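Local coordinates for protein fiber KNOB domain (Avirulent turkey hemorrhagic enteritis virus, PDB 4D63) that forms the trimeric head of the viral fibre and binds sialic acid, consistent with a role in attachment to host cells, at residues V124-I136 / S142-K154. Numbering follows the deposited sequence.
With SIA (N-acetyl-alpha-neuraminic acid), chain B.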
ATOM      1  N   VAL A 124       4.332 -17.535   6.000  1.00 49.44           N
ATOM      2  CA  VAL A 124       3.822 -16.996   4.733  1.00 45.07           C
ATOM      3  C   VAL A 124       4.891 -16.217   4.007  1.00 41.57           C
ATOM      4  O   VAL A 124       5.747 -15.589   4.622  1.00 36.03           O
ATOM      5  CB  VAL A 124       2.632 -16.030   4.909  1.00 43.86           C
ATOM      6  CG1 VAL A 124       1.403 -16.761   5.391  1.00 47.99           C
ATOM      7  CG2 VAL A 124       2.946 -14.891   5.868  1.00 45.89           C
ATOM      8  N   GLU A 125       4.824 -16.285   2.690  1.00 38.48           N
ATOM      9  CA  GLU A 125       5.544 -15.391   1.824  1.00 39.02           C
ATOM     10  C   GLU A 125       4.536 -14.293   1.406  1.00 37.54           C
ATOM     11  O   GLU A 125       3.750 -14.489   0.473  1.00 38.18           O
ATOM     12  CB  GLU A 125       6.064 -16.164   0.604  1.00 41.15           C
ATOM     13  CG  GLU A 125       7.214 -17.144   0.860  1.00 44.55           C
ATOM     14  CD  GLU A 125       8.459 -16.524   1.503  1.00 47.25           C
ATOM     15  OE1 GLU A 125       8.791 -15.326   1.250  1.00 44.59           O
ATOM     16  OE2 GLU A 125       9.126 -17.261   2.278  1.00 45.82           O
ATOM     17  N   SER A 126       4.522 -13.164   2.112  1.00 34.12           N
ATOM     18  CA  SER A 126       3.506 -12.140   1.877  1.00 33.05           C
ATOM     19  C   SER A 126       3.893 -11.202   0.710  1.00 32.52           C
ATOM     20  O   SER A 126       5.060 -11.170   0.260  1.00 29.03           O
ATOM     21  CB  SER A 126       3.330 -11.282   3.128  1.00 34.64           C
ATOM     22  OG  SER A 126       4.393 -10.355   3.235  1.00 32.46           O
ATOM     23  N   PRO A 127       2.933 -10.406   0.234  1.00 27.76           N
ATOM     24  CA  PRO A 127       3.402  -9.310  -0.590  1.00 30.53           C
ATOM     25  C   PRO A 127       4.006  -8.234   0.300  1.00 28.60           C
ATOM     26  O   PRO A 127       4.020  -8.349   1.547  1.00 28.04           O
ATOM     27  CB  PRO A 127       2.142  -8.808  -1.313  1.00 28.95           C
ATOM     28  CG  PRO A 127       1.015  -9.600  -0.722  1.00 31.46           C
ATOM     29  CD  PRO A 127       1.507 -10.282   0.521  1.00 31.29           C
ATOM     30  N   THR A 128       4.555  -7.232  -0.371  1.00 31.13           N
ATOM     31  CA  THR A 128       5.159  -6.069   0.268  1.00 30.70           C
ATOM     32  C   THR A 128       4.081  -5.055   0.505  1.00 32.19           C
ATOM     33  O   THR A 128       3.288  -4.769  -0.408  1.00 30.20           O
ATOM     34  CB  THR A 128       6.231  -5.422  -0.615  1.00 30.17           C
ATOM     35  OG1 THR A 128       7.278  -6.383  -0.929  1.00 28.12           O
ATOM     36  CG2 THR A 128       6.825  -4.248   0.092  1.00 29.89           C
ATOM     37  N   ILE A 129       4.042  -4.526   1.735  1.00 32.62           N
ATOM     38  CA  ILE A 129       3.165  -3.411   2.065  1.00 31.15           C
ATOM     39  C   ILE A 129       3.960  -2.209   2.501  1.00 31.73           C
ATOM     40  O   ILE A 129       4.925  -2.334   3.245  1.00 29.53           O
ATOM     41  CB  ILE A 129       2.044  -3.761   3.112  1.00 33.12           C
ATOM     42  CG1 ILE A 129       2.586  -4.001   4.495  1.00 33.44           C
ATOM     43  CG2 ILE A 129       1.259  -4.990   2.668  1.00 31.90           C
ATOM     44  CD1 ILE A 129       1.485  -3.995   5.521  1.00 34.24           C
ATOM     45  N   PRO A 130       3.574  -1.011   1.999  1.00 33.35           N
ATOM     46  CA  PRO A 130       4.187   0.194   2.514  1.00 30.90           C
ATOM     47  C   PRO A 130       3.529   0.664   3.815  1.00 30.71           C
ATOM     48  O   PRO A 130       2.323   0.494   4.000  1.00 31.91           O
ATOM     49  CB  PRO A 130       3.982   1.212   1.391  1.00 32.60           C
ATOM     50  CG  PRO A 130       3.294   0.482   0.272  1.00 32.29           C
ATOM     51  CD  PRO A 130       2.684  -0.734   0.854  1.00 31.79           C
ATOM     52  N   VAL A 131       4.317   1.276   4.679  1.00 28.37           N
ATOM     53  CA  VAL A 131       3.862   1.671   6.007  1.00 29.53           C
ATOM     54  C   VAL A 131       4.496   3.012   6.386  1.00 30.82           C
ATOM     55  O   VAL A 131       5.405   3.475   5.699  1.00 30.85           O
ATOM     56  CB  VAL A 131       4.218   0.608   7.083  1.00 28.08           C
ATOM     57  CG1 VAL A 131       3.633  -0.730   6.706  1.00 28.92           C
ATOM     58  CG2 VAL A 131       5.715   0.495   7.270  1.00 29.24           C
ATOM     59  N   GLN A 132       3.994   3.619   7.463  1.00 32.13           N
ATOM     60  CA  GLN A 132       4.563   4.838   8.034  1.00 35.31           C
ATOM     61  C   GLN A 132       5.507   4.358   9.065  1.00 33.61           C
ATOM     62  O   GLN A 132       5.121   3.608   9.932  1.00 35.54           O
ATOM     63  CB  GLN A 132       3.542   5.699   8.768  1.00 37.70           C
ATOM     64  CG  GLN A 132       2.375   6.127   7.958  1.00 40.34           C
ATOM     65  CD  GLN A 132       1.203   6.583   8.809  1.00 43.26           C
ATOM     66  OE1 GLN A 132       0.344   5.784   9.238  1.00 38.98           O
ATOM     67  NE2 GLN A 132       1.134   7.890   9.018  1.00 47.15           N
ATOM     68  N   LEU A 133       6.753   4.779   8.955  1.00 33.30           N
ATOM     69  CA  LEU A 133       7.773   4.471   9.934  1.00 35.36           C
ATOM     70  C   LEU A 133       8.251   5.721  10.598  1.00 33.50           C
ATOM     71  O   LEU A 133       8.275   6.766   9.991  1.00 32.97           O
ATOM     72  CB  LEU A 133       9.009   3.927   9.266  1.00 35.88           C
ATOM     73  CG  LEU A 133       8.895   2.545   8.699  1.00 38.33           C
ATOM     74  CD1 LEU A 133      10.299   2.204   8.229  1.00 35.99           C
ATOM     75  CD2 LEU A 133       8.347   1.592   9.766  1.00 38.38           C
ATOM     76  N   GLU A 134       8.695   5.577  11.827  1.00 34.41           N
ATOM     77  CA  GLU A 134       9.518   6.577  12.424  1.00 38.43           C
ATOM     78  C   GLU A 134      10.754   5.833  12.860  1.00 36.55           C
ATOM     79  O   GLU A 134      10.669   4.826  13.548  1.00 37.29           O
ATOM     80  CB  GLU A 134       8.810   7.254  13.596  1.00 40.52           C
ATOM     81  CG  GLU A 134       9.612   8.406  14.151  1.00 42.62           C
ATOM     82  CD  GLU A 134       8.881   9.208  15.199  1.00 49.27           C
ATOM     83  OE1 GLU A 134       7.782   8.797  15.645  1.00 56.71           O
ATOM     84  OE2 GLU A 134       9.427  10.262  15.573  1.00 50.22           O
ATOM     85  N   VAL A 135      11.901   6.319  12.406  1.00 39.39           N
ATOM     86  CA  VAL A 135      13.184   5.674  12.601  1.00 38.71           C
ATOM     87  C   VAL A 135      13.939   6.553  13.586  1.00 40.86           C
ATOM     88  O   VAL A 135      14.225   7.703  13.273  1.00 39.89           O
ATOM     89  CB  VAL A 135      13.908   5.603  11.260  1.00 42.81           C
ATOM     90  CG1 VAL A 135      15.343   5.173  11.451  1.00 45.75           C
ATOM     91  CG2 VAL A 135      13.180   4.634  10.330  1.00 42.26           C
ATOM     92  N   ILE A 136      14.184   6.039  14.793  1.00 40.22           N
ATOM     93  CA  ILE A 136      14.847   6.801  15.858  1.00 40.19           C
ATOM     94  C   ILE A 136      16.343   6.446  15.855  1.00 38.55           C
ATOM     95  O   ILE A 136      16.691   5.267  16.018  1.00 36.93           O
ATOM     96  CB  ILE A 136      14.339   6.443  17.288  1.00 42.16           C
ATOM     97  CG1 ILE A 136      12.835   6.226  17.384  1.00 43.62           C
ATOM     98  CG2 ILE A 136      14.773   7.500  18.294  1.00 46.28           C
ATOM     99  CD1 ILE A 136      12.037   7.405  16.959  1.00 43.13           C
ATOM    100  N   SER A 142      15.131  11.640  14.754  1.00 44.23           N
ATOM    101  CA  SER A 142      14.194  10.710  14.178  1.00 47.27           C
ATOM    102  C   SER A 142      13.770  11.186  12.799  1.00 48.36           C
ATOM    103  O   SER A 142      13.774  12.392  12.512  1.00 44.96           O
ATOM    104  CB  SER A 142      12.974  10.497  15.108  1.00 48.25           C
ATOM    105  OG  SER A 142      11.911  11.401  14.851  1.00 49.21           O
ATOM    106  N   PHE A 143      13.431  10.215  11.946  1.00 46.43           N
ATOM    107  CA  PHE A 143      13.014  10.486  10.578  1.00 46.46           C
ATOM    108  C   PHE A 143      11.734   9.725  10.269  1.00 43.86           C
ATOM    109  O   PHE A 143      11.615   8.525  10.539  1.00 38.76           O
ATOM    110  CB  PHE A 143      14.160  10.142   9.609  1.00 50.37           C
ATOM    111  CG  PHE A 143      15.418  10.916   9.910  1.00 54.63           C
ATOM    112  CD1 PHE A 143      16.272  10.507  10.936  1.00 54.69           C
ATOM    113  CD2 PHE A 143      15.700  12.101   9.235  1.00 55.77           C
ATOM    114  CE1 PHE A 143      17.396  11.248  11.266  1.00 56.71           C
ATOM    115  CE2 PHE A 143      16.829  12.843   9.558  1.00 55.06           C
ATOM    116  CZ  PHE A 143      17.676  12.415  10.573  1.00 55.95           C
ATOM    117  N   ILE A 144      10.766  10.437   9.724  1.00 40.48           N
ATOM    118  CA  ILE A 144       9.553   9.826   9.262  1.00 42.38           C
ATOM    119  C   ILE A 144       9.801   9.405   7.836  1.00 39.88           C
ATOM    120  O   ILE A 144      10.274  10.218   7.031  1.00 41.17           O
ATOM    121  CB  ILE A 144       8.371  10.817   9.295  1.00 47.37           C
ATOM    122  CG1 ILE A 144       8.144  11.339  10.718  1.00 53.11           C
ATOM    123  CG2 ILE A 144       7.100  10.180   8.719  1.00 45.16           C
ATOM    124  CD1 ILE A 144       7.641  10.278  11.689  1.00 56.46           C
ATOM    125  N   GLN A 145       9.421   8.166   7.520  1.00 38.33           N
ATOM    126  CA  GLN A 145       9.657   7.548   6.215  1.00 36.31           C
ATOM    127  C   GLN A 145       8.520   6.663   5.806  1.00 34.73           C
ATOM    128  O   GLN A 145       7.820   6.122   6.654  1.00 31.57           O
ATOM    129  CB  GLN A 145      10.909   6.668   6.278  1.00 39.97           C
ATOM    130  CG  GLN A 145      12.197   7.465   6.366  1.00 41.15           C
ATOM    131  CD  GLN A 145      13.420   6.600   6.511  1.00 44.09           C
ATOM    132  OE1 GLN A 145      13.324   5.379   6.599  1.00 49.36           O
ATOM    133  NE2 GLN A 145      14.586   7.232   6.562  1.00 43.84           N
ATOM    134  N   VAL A 146       8.363   6.496   4.493  1.00 35.16           N
ATOM    135  CA  VAL A 146       7.616   5.381   3.929  1.00 34.69           C
ATOM    136  C   VAL A 146       8.506   4.132   3.947  1.00 37.25           C
ATOM    137  O   VAL A 146       9.549   4.064   3.245  1.00 38.80           O
ATOM    138  CB  VAL A 146       7.162   5.646   2.494  1.00 37.36           C
ATOM    139  CG1 VAL A 146       6.244   4.530   2.016  1.00 33.27           C
ATOM    140  CG2 VAL A 146       6.478   7.021   2.399  1.00 39.47           C
ATOM    141  N   GLY A 147       8.099   3.162   4.773  1.00 33.87           N
ATOM    142  CA  GLY A 147       8.791   1.884   4.892  1.00 32.74           C
ATOM    143  C   GLY A 147       8.084   0.858   4.051  1.00 32.02           C
ATOM    144  O   GLY A 147       6.937   1.084   3.616  1.00 30.87           O
ATOM    145  N   PHE A 148       8.754  -0.255   3.790  1.00 30.54           N
ATOM    146  CA  PHE A 148       8.164  -1.345   3.010  1.00 28.22           C
ATOM    147  C   PHE A 148       8.359  -2.652   3.783  1.00 29.11           C
ATOM    148  O   PHE A 148       9.482  -3.015   4.140  1.00 30.33           O
ATOM    149  CB  PHE A 148       8.796  -1.428   1.627  1.00 27.48           C
ATOM    150  CG  PHE A 148       8.397  -0.300   0.720  1.00 28.81           C
ATOM    151  CD1 PHE A 148       7.264  -0.399  -0.081  1.00 25.60           C
ATOM    152  CD2 PHE A 148       9.147   0.861   0.667  1.00 27.69           C
ATOM    153  CE1 PHE A 148       6.865   0.634  -0.863  1.00 25.55           C
ATOM    154  CE2 PHE A 148       8.764   1.897  -0.146  1.00 26.64           C
ATOM    155  CZ  PHE A 148       7.638   1.779  -0.932  1.00 27.15           C
ATOM    156  N   VAL A 149       7.275  -3.370   4.039  1.00 27.22           N
ATOM    157  CA  VAL A 149       7.339  -4.531   4.918  1.00 28.76           C
ATOM    158  C   VAL A 149       6.812  -5.799   4.240  1.00 29.92           C
ATOM    159  O   VAL A 149       5.818  -5.770   3.519  1.00 31.49           O
ATOM    160  CB  VAL A 149       6.549  -4.265   6.201  1.00 27.72           C
ATOM    161  CG1 VAL A 149       6.695  -5.428   7.178  1.00 28.29           C
ATOM    162  CG2 VAL A 149       7.026  -2.967   6.844  1.00 26.87           C
ATOM    163  N   ARG A 150       7.471  -6.908   4.512  1.00 30.04           N
ATOM    164  CA  ARG A 150       7.052  -8.221   4.045  1.00 33.05           C
ATOM    165  C   ARG A 150       7.236  -9.255   5.137  1.00 33.28           C
ATOM    166  O   ARG A 150       8.136  -9.127   5.999  1.00 31.07           O
ATOM    167  CB  ARG A 150       7.990  -8.708   2.949  1.00 34.11           C
ATOM    168  CG  ARG A 150       7.716  -8.247   1.565  1.00 38.77           C
ATOM    169  CD  ARG A 150       8.482  -9.162   0.629  1.00 36.65           C
ATOM    170  NE  ARG A 150       7.792 -10.440   0.520  1.00 35.43           N
ATOM    171  CZ  ARG A 150       8.376 -11.632   0.409  1.00 35.75           C
ATOM    172  NH1 ARG A 150       9.686 -11.753   0.374  1.00 36.02           N
ATOM    173  NH2 ARG A 150       7.624 -12.725   0.340  1.00 35.91           N
ATOM    174  N   LEU A 151       6.494 -10.349   5.021  1.00 31.16           N
ATOM    175  CA  LEU A 151       6.807 -11.536   5.804  1.00 32.29           C
ATOM    176  C   LEU A 151       7.366 -12.543   4.831  1.00 32.69           C
ATOM    177  O   LEU A 151       6.860 -12.681   3.699  1.00 33.24           O
ATOM    178  CB  LEU A 151       5.548 -12.095   6.459  1.00 33.77           C
ATOM    179  CG  LEU A 151       4.730 -11.184   7.373  1.00 37.43           C
ATOM    180  CD1 LEU A 151       3.443 -11.896   7.802  1.00 37.42           C
ATOM    181  CD2 LEU A 151       5.502 -10.756   8.617  1.00 39.18           C
ATOM    182  N   THR A 152       8.448 -13.179   5.236  1.00 35.60           N
ATOM    183  CA  THR A 152       9.117 -14.207   4.441  1.00 35.07           C
ATOM    184  C   THR A 152       9.470 -15.365   5.410  1.00 37.51           C
ATOM    185  O   THR A 152       9.386 -15.222   6.642  1.00 40.04           O
ATOM    186  CB  THR A 152      10.338 -13.641   3.717  1.00 32.50           C
ATOM    187  OG1 THR A 152      10.767 -14.533   2.692  1.00 30.50           O
ATOM    188  CG2 THR A 152      11.533 -13.392   4.651  1.00 35.91           C
ATOM    189  N   VAL A 153       9.812 -16.510   4.847  1.00 41.49           N
ATOM    190  CA  VAL A 153      10.181 -17.693   5.626  1.00 40.39           C
ATOM    191  C   VAL A 153      11.626 -18.122   5.272  1.00 43.14           C
ATOM    192  O   VAL A 153      12.007 -18.201   4.094  1.00 41.49           O
ATOM    193  CB  VAL A 153       9.193 -18.836   5.364  1.00 40.44           C
ATOM    194  CG1 VAL A 153       9.595 -20.091   6.144  1.00 42.49           C
ATOM    195  CG2 VAL A 153       7.778 -18.394   5.733  1.00 40.69           C
ATOM    196  N   LYS A 154      12.432 -18.365   6.301  1.00 42.17           N
ATOM    197  CA  LYS A 154      13.798 -18.865   6.102  1.00 48.64           C
ATOM    198  C   LYS A 154      14.173 -19.932   7.162  1.00 50.55           C
ATOM    199  O   LYS A 154      14.015 -19.709   8.364  1.00 47.54           O
ATOM    200  CB  LYS A 154      14.804 -17.724   6.149  1.00 46.12           C
ATOM    201  CG  LYS A 154      16.257 -18.129   5.897  1.00 46.69           C
ATOM    202  CD  LYS A 154      16.438 -18.876   4.592  1.00 44.24           C
ATOM    203  CE  LYS A 154      17.909 -19.111   4.337  1.00 49.69           C
ATOM    204  NZ  LYS A 154      18.201 -19.392   2.909  1.00 54.43           N
TER
HETATM  205  C1  SIA B1455      13.572 -22.180   3.539  0.67 54.64           C
HETATM  206  C2  SIA B1455      13.068 -22.387   2.115  0.67 59.87           C
HETATM  207  C3  SIA B1455      11.578 -22.010   1.985  0.67 60.32           C
HETATM  208  C4  SIA B1455      11.352 -20.493   1.932  0.67 58.63           C
HETATM  209  C5  SIA B1455      12.190 -19.926   0.796  0.67 57.40           C
HETATM  210  C6  SIA B1455      13.667 -20.233   1.090  0.67 58.57           C
HETATM  211  C7  SIA B1455      14.638 -19.751   0.011  0.67 58.64           C
HETATM  212  C8  SIA B1455      16.046 -20.364   0.144  0.67 59.15           C
HETATM  213  C9  SIA B1455      16.457 -21.187  -1.082  0.67 59.51           C
HETATM  214  C10 SIA B1455      11.488 -17.985  -0.532  0.67 51.68           C
HETATM  215  C11 SIA B1455      11.039 -16.540  -0.554  0.67 50.39           C
HETATM  216  N5  SIA B1455      11.860 -18.516   0.635  0.67 53.43           N
HETATM  217  O1A SIA B1455      12.726 -22.040   4.454  0.67 51.28           O
HETATM  218  O1B SIA B1455      14.809 -22.178   3.765  0.67 45.54           O
HETATM  219  O2  SIA B1455      13.290 -23.768   1.746  0.67 61.31           O
HETATM  220  O4  SIA B1455       9.966 -20.136   1.723  0.67 54.31           O
HETATM  221  O6  SIA B1455      13.825 -21.651   1.150  0.67 59.88           O
HETATM  222  O7  SIA B1455      14.065 -20.086  -1.266  0.67 57.09           O
HETATM  223  O8  SIA B1455      17.051 -19.362   0.334  0.67 55.84           O
HETATM  224  O9  SIA B1455      17.576 -22.021  -0.749  0.67 60.42           O
HETATM  225  O10 SIA B1455      11.494 -18.636  -1.551  0.67 49.17           O
HETATM  226  O   HOH W   1       6.563 -15.343   7.320  1.00 41.34           O
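The carboxylate of E125 binds three residues of strand 142-154: R150, T152 and V153. OE1 takes the hydroxyl of T152 on its syn lone pair, with T152 OG1 to E125 OE1 at 2.6 Å. On its anti lone pair it receives R150 NH2, a salt bridge with the two flat groups turned 43° apart. V153 N meets E125 OE2 from above the carboxylate plane at 2.8 Å. The bend at chi2 (-57°) brings the carboxylate back to the strand. R150 also grips S126 O side-on with NE (2.8 Å) and NH2, and this oxygen lies in the guanidinium plane. Its NH1 bonds Y93 OH of the second subunit, so the guanidinium group is tied down on several sides.

Beside the loop residue S126 the bonding to L151 uses both side chain and backbone. L151 N points almost straight at S126 OG (2.8 Å, 178°), and that hydroxyl donates in turn to P127 O. S126 N returns a bond to L151 O. A water bridges V124 O and T152 O.

From I129 to V135 the backbones pair in regular antiparallel fashion, with two bonds in each of the pairs I129–V149, V131–G147, L133–Q145 and V135–F143. L133 CD1 lies 3.7 Å from G147 CA, in the space a side chain at G147 would take. V131 CG2 packs on V149 CG2, and P130 CB touches F148 CE1 obliquely. Near the turn, S142 OG donates to E134 OE2 at 2.8 Å, while I144 CD1 lies against E134 CG.

At the other end, E125 OE2 accepts SIA O4 at 3.0 Å and K154 NZ donates to SIA O8. M87 O of the second subunit also bonds the sugar. The arrangement is a long, curved beta hairpin of the fibre head, whose open end helps build the intersubunit sialic acid site.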